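Local coordinates for aromatic-amino-acid transaminase TyrB (PDB 4WD2), which probably catalyses the pyridoxal-phosphate-dependent transfer of amino groups between aromatic amino acids and 2-oxo acids, as a class I/II aminotransferase, at residues G163-D168 / V195-G200; L205-E210 / A240-P245. All blocks are in the same frame, centred on the assembly; numbering follows the deposited sequence.

Contact 1: residues G163-D168 / V195-G200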
ATOM      1  N   GLY A 163       4.189 -35.570 -10.700  1.00 19.59           N
ATOM      2  CA  GLY A 163       4.606 -34.637  -9.675  1.00 15.97           C
ATOM      3  C   GLY A 163       5.543 -33.643 -10.320  1.00 14.64           C
ATOM      4  O   GLY A 163       6.261 -32.914  -9.633  1.00 13.52           O
ATOM      5  N   GLY A 164       5.527 -33.624 -11.653  1.00 14.60           N
ATOM      6  CA  GLY A 164       6.428 -32.796 -12.431  1.00 14.23           C
ATOM      7  C   GLY A 164       5.720 -31.802 -13.332  1.00 13.57           C
ATOM      8  O   GLY A 164       4.667 -31.264 -12.985  1.00 13.53           O
ATOM      9  N   LEU A 165       6.305 -31.554 -14.495  1.00 11.31           N
ATOM     10  CA  LEU A 165       5.836 -30.488 -15.370  1.00 15.19           C
ATOM     11  C   LEU A 165       5.300 -31.003 -16.705  1.00 16.55           C
ATOM     12  O   LEU A 165       5.939 -31.819 -17.367  1.00 17.65           O
ATOM     13  CB  LEU A 165       6.971 -29.496 -15.621  1.00 14.37           C
ATOM     14  CG  LEU A 165       6.682 -28.303 -16.529  1.00 13.67           C
ATOM     15  CD1 LEU A 165       5.868 -27.256 -15.791  1.00  9.25           C
ATOM     16  CD2 LEU A 165       7.993 -27.729 -17.029  1.00 11.71           C
ATOM     17  N   LYS A 166       4.123 -30.523 -17.095  1.00 15.67           N
ATOM     18  CA  LYS A 166       3.585 -30.809 -18.420  1.00 15.57           C
ATOM     19  C   LYS A 166       4.108 -29.788 -19.410  1.00 13.92           C
ATOM     20  O   LYS A 166       3.344 -28.966 -19.909  1.00 13.52           O
ATOM     21  CB  LYS A 166       2.057 -30.771 -18.421  1.00 17.13           C
ATOM     22  CG  LYS A 166       1.387 -31.676 -17.423  1.00 20.65           C
ATOM     23  CD  LYS A 166      -0.106 -31.376 -17.363  1.00 23.41           C
ATOM     24  CE  LYS A 166      -0.916 -32.349 -18.190  1.00 26.35           C
ATOM     25  NZ  LYS A 166      -1.350 -33.520 -17.377  1.00 28.84           N
ATOM     26  N   PHE A 167       5.404 -29.826 -19.697  1.00 13.26           N
ATOM     27  CA  PHE A 167       5.994 -28.745 -20.468  1.00 12.90           C
ATOM     28  C   PHE A 167       5.496 -28.659 -21.906  1.00 13.86           C
ATOM     29  O   PHE A 167       5.297 -27.563 -22.424  1.00 14.20           O
ATOM     30  CB  PHE A 167       7.510 -28.842 -20.489  1.00 12.90           C
ATOM     31  CG  PHE A 167       8.139 -27.736 -21.268  1.00 12.65           C
ATOM     32  CD1 PHE A 167       8.041 -26.424 -20.820  1.00 11.98           C
ATOM     33  CD2 PHE A 167       8.778 -27.986 -22.470  1.00 13.46           C
ATOM     34  CE1 PHE A 167       8.600 -25.390 -21.549  1.00 11.62           C
ATOM     35  CE2 PHE A 167       9.337 -26.956 -23.197  1.00 13.07           C
ATOM     36  CZ  PHE A 167       9.249 -25.661 -22.732  1.00 11.57           C
ATOM     37  N   ASP A 168       5.313 -29.803 -22.559  1.00 15.90           N
ATOM     38  CA  ASP A 168       4.807 -29.806 -23.926  1.00 16.34           C
ATOM     39  C   ASP A 168       3.419 -29.157 -23.996  1.00 16.64           C
ATOM     40  O   ASP A 168       3.159 -28.341 -24.876  1.00 16.34           O
ATOM     41  CB  ASP A 168       4.744 -31.228 -24.494  1.00 17.53           C
ATOM     42  CG  ASP A 168       6.117 -31.802 -24.819  1.00 19.01           C
ATOM     43  OD1 ASP A 168       7.098 -31.032 -24.909  1.00 19.40           O
ATOM     44  OD2 ASP A 168       6.206 -33.035 -25.000  1.00 20.32           O
ATOM     45  N   VAL A 195       7.216 -27.198  -8.694  1.00 10.01           N
ATOM     46  CA  VAL A 195       7.683 -27.654 -10.003  1.00  8.95           C
ATOM     47  C   VAL A 195       8.181 -26.459 -10.827  1.00  8.74           C
ATOM     48  O   VAL A 195       7.430 -25.519 -11.088  1.00  6.94           O
ATOM     49  CB  VAL A 195       6.574 -28.411 -10.770  1.00  8.85           C
ATOM     50  CG1 VAL A 195       7.020 -28.725 -12.193  1.00  7.15           C
ATOM     51  CG2 VAL A 195       6.194 -29.699 -10.042  1.00  8.65           C
ATOM     52  N   ASP A 196       9.448 -26.507 -11.233  1.00 10.32           N
ATOM     53  CA  ASP A 196      10.063 -25.418 -12.004  1.00 10.40           C
ATOM     54  C   ASP A 196      10.489 -25.849 -13.405  1.00 11.14           C
ATOM     55  O   ASP A 196      10.812 -27.011 -13.638  1.00 11.21           O
ATOM     56  CB  ASP A 196      11.293 -24.860 -11.278  1.00  9.65           C
ATOM     57  CG  ASP A 196      10.945 -24.110 -10.005  1.00 11.06           C
ATOM     58  OD1 ASP A 196       9.744 -23.861  -9.767  1.00 10.84           O
ATOM     59  OD2 ASP A 196      11.879 -23.750  -9.252  1.00 11.82           O
ATOM     60  N   LEU A 197      10.517 -24.896 -14.331  1.00 11.04           N
ATOM     61  CA  LEU A 197      11.133 -25.124 -15.634  1.00  9.19           C
ATOM     62  C   LEU A 197      12.645 -25.178 -15.471  1.00  9.58           C
ATOM     63  O   LEU A 197      13.192 -24.515 -14.586  1.00 10.26           O
ATOM     64  CB  LEU A 197      10.763 -24.016 -16.623  1.00  8.64           C
ATOM     65  CG  LEU A 197       9.438 -24.047 -17.393  1.00  8.29           C
ATOM     66  CD1 LEU A 197       8.236 -24.034 -16.447  1.00  7.72           C
ATOM     67  CD2 LEU A 197       9.383 -22.860 -18.342  1.00  6.95           C
ATOM     68  N   ASP A 198      13.327 -25.949 -16.318  1.00  7.92           N
ATOM     69  CA  ASP A 198      14.785 -25.842 -16.380  1.00  8.66           C
ATOM     70  C   ASP A 198      15.156 -24.781 -17.421  1.00  8.51           C
ATOM     71  O   ASP A 198      14.294 -24.275 -18.132  1.00  6.43           O
ATOM     72  CB  ASP A 198      15.454 -27.197 -16.689  1.00 10.68           C
ATOM     73  CG  ASP A 198      15.032 -27.794 -18.026  1.00 12.21           C
ATOM     74  OD1 ASP A 198      15.095 -27.099 -19.062  1.00 12.61           O
ATOM     75  OD2 ASP A 198      14.653 -28.984 -18.043  1.00 12.65           O
ATOM     76  N   GLU A 199      16.435 -24.433 -17.491  1.00  7.19           N
ATOM     77  CA  GLU A 199      16.888 -23.332 -18.341  1.00  7.11           C
ATOM     78  C   GLU A 199      16.724 -23.597 -19.827  1.00  7.30           C
ATOM     79  O   GLU A 199      16.641 -22.659 -20.614  1.00  7.87           O
ATOM     80  CB  GLU A 199      18.344 -23.005 -18.030  1.00  8.28           C
ATOM     81  CG  GLU A 199      18.498 -22.441 -16.628  1.00 11.04           C
ATOM     82  CD  GLU A 199      19.904 -21.985 -16.319  1.00 12.64           C
ATOM     83  OE1 GLU A 199      20.806 -22.208 -17.154  1.00 13.78           O
ATOM     84  OE2 GLU A 199      20.095 -21.396 -15.236  1.00 12.42           O
ATOM     85  N   GLY A 200      16.674 -24.870 -20.207  1.00  7.97           N
ATOM     86  CA  GLY A 200      16.393 -25.243 -21.582  1.00  9.16           C
ATOM     87  C   GLY A 200      14.930 -25.013 -21.925  1.00 10.21           C
ATOM     88  O   GLY A 200      14.612 -24.460 -22.979  1.00 10.60           O
TER

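Contact 2: residues L205-E210 / A240-P245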
ATOM      1  N   LEU A 205      10.438 -21.598 -24.116  1.00  8.44           N
ATOM      2  CA  LEU A 205       9.269 -20.799 -23.790  1.00  9.41           C
ATOM      3  C   LEU A 205       9.444 -19.358 -24.264  1.00  9.71           C
ATOM      4  O   LEU A 205       8.510 -18.761 -24.782  1.00  8.74           O
ATOM      5  CB  LEU A 205       8.992 -20.826 -22.289  1.00  9.28           C
ATOM      6  CG  LEU A 205       7.735 -20.065 -21.861  1.00 10.46           C
ATOM      7  CD1 LEU A 205       6.508 -20.621 -22.566  1.00 10.78           C
ATOM      8  CD2 LEU A 205       7.555 -20.118 -20.349  1.00  9.44           C
ATOM      9  N   ILE A 206      10.645 -18.806 -24.095  1.00 10.40           N
ATOM     10  CA  ILE A 206      10.892 -17.422 -24.487  1.00  9.20           C
ATOM     11  C   ILE A 206      10.843 -17.279 -26.011  1.00  9.39           C
ATOM     12  O   ILE A 206      10.358 -16.267 -26.520  1.00  9.62           O
ATOM     13  CB  ILE A 206      12.251 -16.898 -23.937  1.00 11.34           C
ATOM     14  CG1 ILE A 206      12.214 -16.845 -22.402  1.00  9.96           C
ATOM     15  CG2 ILE A 206      12.555 -15.501 -24.484  1.00  7.30           C
ATOM     16  CD1 ILE A 206      13.573 -16.659 -21.739  1.00  9.50           C
ATOM     17  N   ASP A 207      11.315 -18.298 -26.729  1.00  9.98           N
ATOM     18  CA  ASP A 207      11.178 -18.341 -28.187  1.00 10.92           C
ATOM     19  C   ASP A 207       9.738 -18.030 -28.602  1.00 12.72           C
ATOM     20  O   ASP A 207       9.492 -17.196 -29.468  1.00 14.01           O
ATOM     21  CB  ASP A 207      11.566 -19.713 -28.747  1.00 11.62           C
ATOM     22  CG  ASP A 207      13.054 -20.026 -28.604  1.00 12.12           C
ATOM     23  OD1 ASP A 207      13.869 -19.102 -28.381  1.00 13.00           O
ATOM     24  OD2 ASP A 207      13.405 -21.215 -28.762  1.00 11.78           O
ATOM     25  N   VAL A 208       8.802 -18.727 -27.970  1.00 13.05           N
ATOM     26  CA  VAL A 208       7.377 -18.592 -28.244  1.00 13.18           C
ATOM     27  C   VAL A 208       6.818 -17.225 -27.818  1.00 11.24           C
ATOM     28  O   VAL A 208       6.138 -16.551 -28.594  1.00 10.78           O
ATOM     29  CB  VAL A 208       6.582 -19.718 -27.536  1.00 13.26           C
ATOM     30  CG1 VAL A 208       5.102 -19.378 -27.484  1.00 13.38           C
ATOM     31  CG2 VAL A 208       6.819 -21.053 -28.235  1.00 14.03           C
ATOM     32  N   ILE A 209       7.118 -16.828 -26.588  1.00  8.09           N
ATOM     33  CA  ILE A 209       6.688 -15.541 -26.046  1.00  8.57           C
ATOM     34  C   ILE A 209       7.127 -14.376 -26.939  1.00  9.81           C
ATOM     35  O   ILE A 209       6.335 -13.470 -27.237  1.00  9.19           O
ATOM     36  CB  ILE A 209       7.233 -15.351 -24.610  1.00  9.68           C
ATOM     37  CG1 ILE A 209       6.472 -16.271 -23.646  1.00  9.33           C
ATOM     38  CG2 ILE A 209       7.130 -13.895 -24.158  1.00  9.32           C
ATOM     39  CD1 ILE A 209       7.171 -16.468 -22.310  1.00  8.32           C
ATOM     40  N   GLU A 210       8.381 -14.419 -27.380  1.00  8.76           N
ATOM     41  CA  GLU A 210       8.907 -13.432 -28.313  1.00 10.47           C
ATOM     42  C   GLU A 210       8.172 -13.473 -29.658  1.00 11.32           C
ATOM     43  O   GLU A 210       7.687 -12.447 -30.144  1.00 13.86           O
ATOM     44  CB  GLU A 210      10.409 -13.664 -28.528  1.00 12.02           C
ATOM     45  CG  GLU A 210      11.068 -12.675 -29.456  1.00 13.03           C
ATOM     46  CD  GLU A 210      12.563 -12.905 -29.579  1.00 14.71           C
ATOM     47  OE1 GLU A 210      12.976 -14.081 -29.640  1.00 16.34           O
ATOM     48  OE2 GLU A 210      13.325 -11.915 -29.594  1.00 15.17           O
ATOM     49  N   ALA A 240      15.087 -10.264 -20.591  1.00  8.60           N
ATOM     50  CA  ALA A 240      15.590  -8.908 -20.771  1.00  9.68           C
ATOM     51  C   ALA A 240      16.787  -8.829 -21.731  1.00 10.65           C
ATOM     52  O   ALA A 240      16.894  -7.879 -22.509  1.00 11.52           O
ATOM     53  CB  ALA A 240      15.956  -8.304 -19.418  1.00  9.57           C
ATOM     54  N   ARG A 241      17.685  -9.811 -21.690  1.00  9.50           N
ATOM     55  CA  ARG A 241      18.801  -9.828 -22.636  1.00  9.33           C
ATOM     56  C   ARG A 241      18.305  -9.942 -24.080  1.00 10.52           C
ATOM     57  O   ARG A 241      18.938  -9.441 -25.014  1.00 10.63           O
ATOM     58  CB  ARG A 241      19.765 -10.980 -22.331  1.00  8.89           C
ATOM     59  CG  ARG A 241      20.823 -10.668 -21.264  1.00  9.18           C
ATOM     60  CD  ARG A 241      21.865 -11.784 -21.176  1.00  7.94           C
ATOM     61  NE  ARG A 241      21.290 -13.059 -20.742  1.00  8.55           N
ATOM     62  CZ  ARG A 241      21.235 -13.469 -19.473  1.00  8.48           C
ATOM     63  NH1 ARG A 241      21.714 -12.704 -18.500  1.00  8.28           N
ATOM     64  NH2 ARG A 241      20.697 -14.648 -19.175  1.00  6.91           N
ATOM     65  N   ARG A 242      17.167 -10.602 -24.255  1.00 10.12           N
ATOM     66  CA  ARG A 242      16.645 -10.860 -25.589  1.00 10.88           C
ATOM     67  C   ARG A 242      15.664  -9.775 -26.024  1.00 11.39           C
ATOM     68  O   ARG A 242      15.069  -9.856 -27.098  1.00 12.10           O
ATOM     69  CB  ARG A 242      15.987 -12.245 -25.636  1.00 10.12           C
ATOM     70  CG  ARG A 242      17.004 -13.388 -25.542  1.00  9.87           C
ATOM     71  CD  ARG A 242      16.341 -14.760 -25.607  1.00  8.94           C
ATOM     72  NE  ARG A 242      15.557 -14.926 -26.829  1.00 10.68           N
ATOM     73  CZ  ARG A 242      14.961 -16.058 -27.194  1.00 11.35           C
ATOM     74  NH1 ARG A 242      15.056 -17.136 -26.426  1.00  7.72           N
ATOM     75  NH2 ARG A 242      14.266 -16.107 -28.327  1.00 11.23           N
ATOM     76  N   GLY A 243      15.500  -8.765 -25.178  1.00 10.18           N
ATOM     77  CA  GLY A 243      14.703  -7.595 -25.510  1.00 11.35           C
ATOM     78  C   GLY A 243      13.197  -7.781 -25.454  1.00 14.06           C
ATOM     79  O   GLY A 243      12.449  -7.014 -26.059  1.00 17.49           O
ATOM     80  N   VAL A 244      12.740  -8.792 -24.730  1.00 13.15           N
ATOM     81  CA  VAL A 244      11.311  -9.084 -24.655  1.00 12.52           C
ATOM     82  C   VAL A 244      10.622  -8.161 -23.648  1.00 12.41           C
ATOM     83  O   VAL A 244      11.107  -8.002 -22.526  1.00 13.30           O
ATOM     84  CB  VAL A 244      11.071 -10.567 -24.275  1.00 10.41           C
ATOM     85  CG1 VAL A 244       9.581 -10.868 -24.150  1.00 10.26           C
ATOM     86  CG2 VAL A 244      11.716 -11.486 -25.313  1.00 10.72           C
ATOM     87  N   PRO A 245       9.502  -7.528 -24.055  1.00 11.27           N
ATOM     88  CA  PRO A 245       8.690  -6.720 -23.134  1.00 11.42           C
ATOM     89  C   PRO A 245       8.248  -7.540 -21.934  1.00 11.55           C
ATOM     90  O   PRO A 245       7.431  -8.444 -22.088  1.00 12.18           O
ATOM     91  CB  PRO A 245       7.478  -6.310 -23.986  1.00 11.86           C
ATOM     92  CG  PRO A 245       7.453  -7.312 -25.125  1.00 12.12           C
ATOM     93  CD  PRO A 245       8.910  -7.571 -25.405  1.00 10.86           C
TER
HETATM   94  O   HOH W   1      15.775 -13.255 -28.956  1.00 12.39           O
HETATM   95  O   HOH W   2      12.992  -9.689 -28.584  1.00 19.75           O

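Contact 1: residues G163-D168 / V195-G200
Leu165 and Val195 bring the short edge strand 164-165 of the large mixed sheet in this PLP-dependent aminotransferase fold against the loop that leads into helix 199-211. No hydrogen bond links the two segments, and the join is made by apolar side chains. CB of Leu165 lies 3.5 Å from CG1 of Val195, the two side chains meeting at a slant. Further along, the branched end of Leu165 reaches Leu197, whose CD1 comes within 3.7 Å of Leu165 CD2. With CG of Leu165 anti to the backbone N (chi1 180°), the branched end swings toward segment 195-200, where CD1 and CD2 both approach Leu197 CD1. Leu197 turns its other branch to Phe167, where CD2 sits 4.2 Å from ring atom CE1 and the side chains cross at about a right angle.

Backbone atoms supply the rest of the packing. The other methyl of Val195, CG2, approaches the carbonyl O of Gly163 at 3.2 Å, a close van der Waals contact. Gly163 and Gly164 belong to a G1 beta bulge opposite Asp159, and the positive phi of Gly163 suits a residue with no side chain.

The carboxylate of Asp196 finds its partners outside the two segments. CB of Asp196 points away from segment 163-168, and OD2 forms a salt bridge with Arg353, while the carboxylate also accepts from the backbone N atoms of Cys189 and His190. At the start of helix 199-211, Asp198 is the N-cap, its OD1 accepting a hydrogen bond from Gln201 N.

Contact 2: residues L205-E210 / A240-P245
A salt-bridge network beside a small apolar patch joins helix 199-211 to the turn that ends helix 234-241 and leads into strand 246-251. Arg242 is its hub. The guanidinium meets Asp207 end-on, with NH1 and NH2 both 3.0 Å from the single oxygen Asp207 OD1, which lies in the guanidinium plane. The same NH2 also donates to Glu210 OE1 at 2.7 Å, on the syn side of a carboxylate turned 65° from the guanidinium. All three bonds are bent, near 144°. The bend of the Arg242 chain at chi3 (57°) carries the group across Ile206, whose CG2 lies over one guanidinium face, 3.6 Å from NH1. Glu203, a turn earlier on the helix, is a further salt-bridge partner of NH1.

Two waters extend the network. One accepts from Arg242 NE and donates to Glu210 OE2; the other donates to that same oxygen and to the backbone O of Arg242.

Next to the charged groups, Val244 splits its methyls: CG1 is 3.9 Å from Ile209 CG2, and CG2 faces Glu210 CB at 4.1 Å. Gly243, with positive phi, closes helix 234-241 in a Schellman motif and turns the chain toward Val244. Ile206 and Val244 both pack on Leu239 of that helix, Ile209 and Val244 meet Pro216 of strand 215-220, and Val208 touches helix 167-175.

How the contacts relate
Contacts 1 and 2 follow one another along the chain, both segments of contact 1 preceding those of contact 2, and their centres are 18 Å apart. Helix 199-211 connects them: contact 1 includes its first residues and contact 2 a later part. They touch directly where Leu197 CD2 packs 3.9 Å from Leu205 CD2. Helix 167-175, which begins within contact 1, also runs beside the shared helix, receiving Leu205 and Val208. Contact 1 lies at the edge strand 164-165 of the mixed sheet, whereas contact 2 lies near the more central strands 215-220 and 246-251. Helix 199-211 is thus packed at its entry loop against the edge strand and in its later turns against the turn leading to strand 246-251.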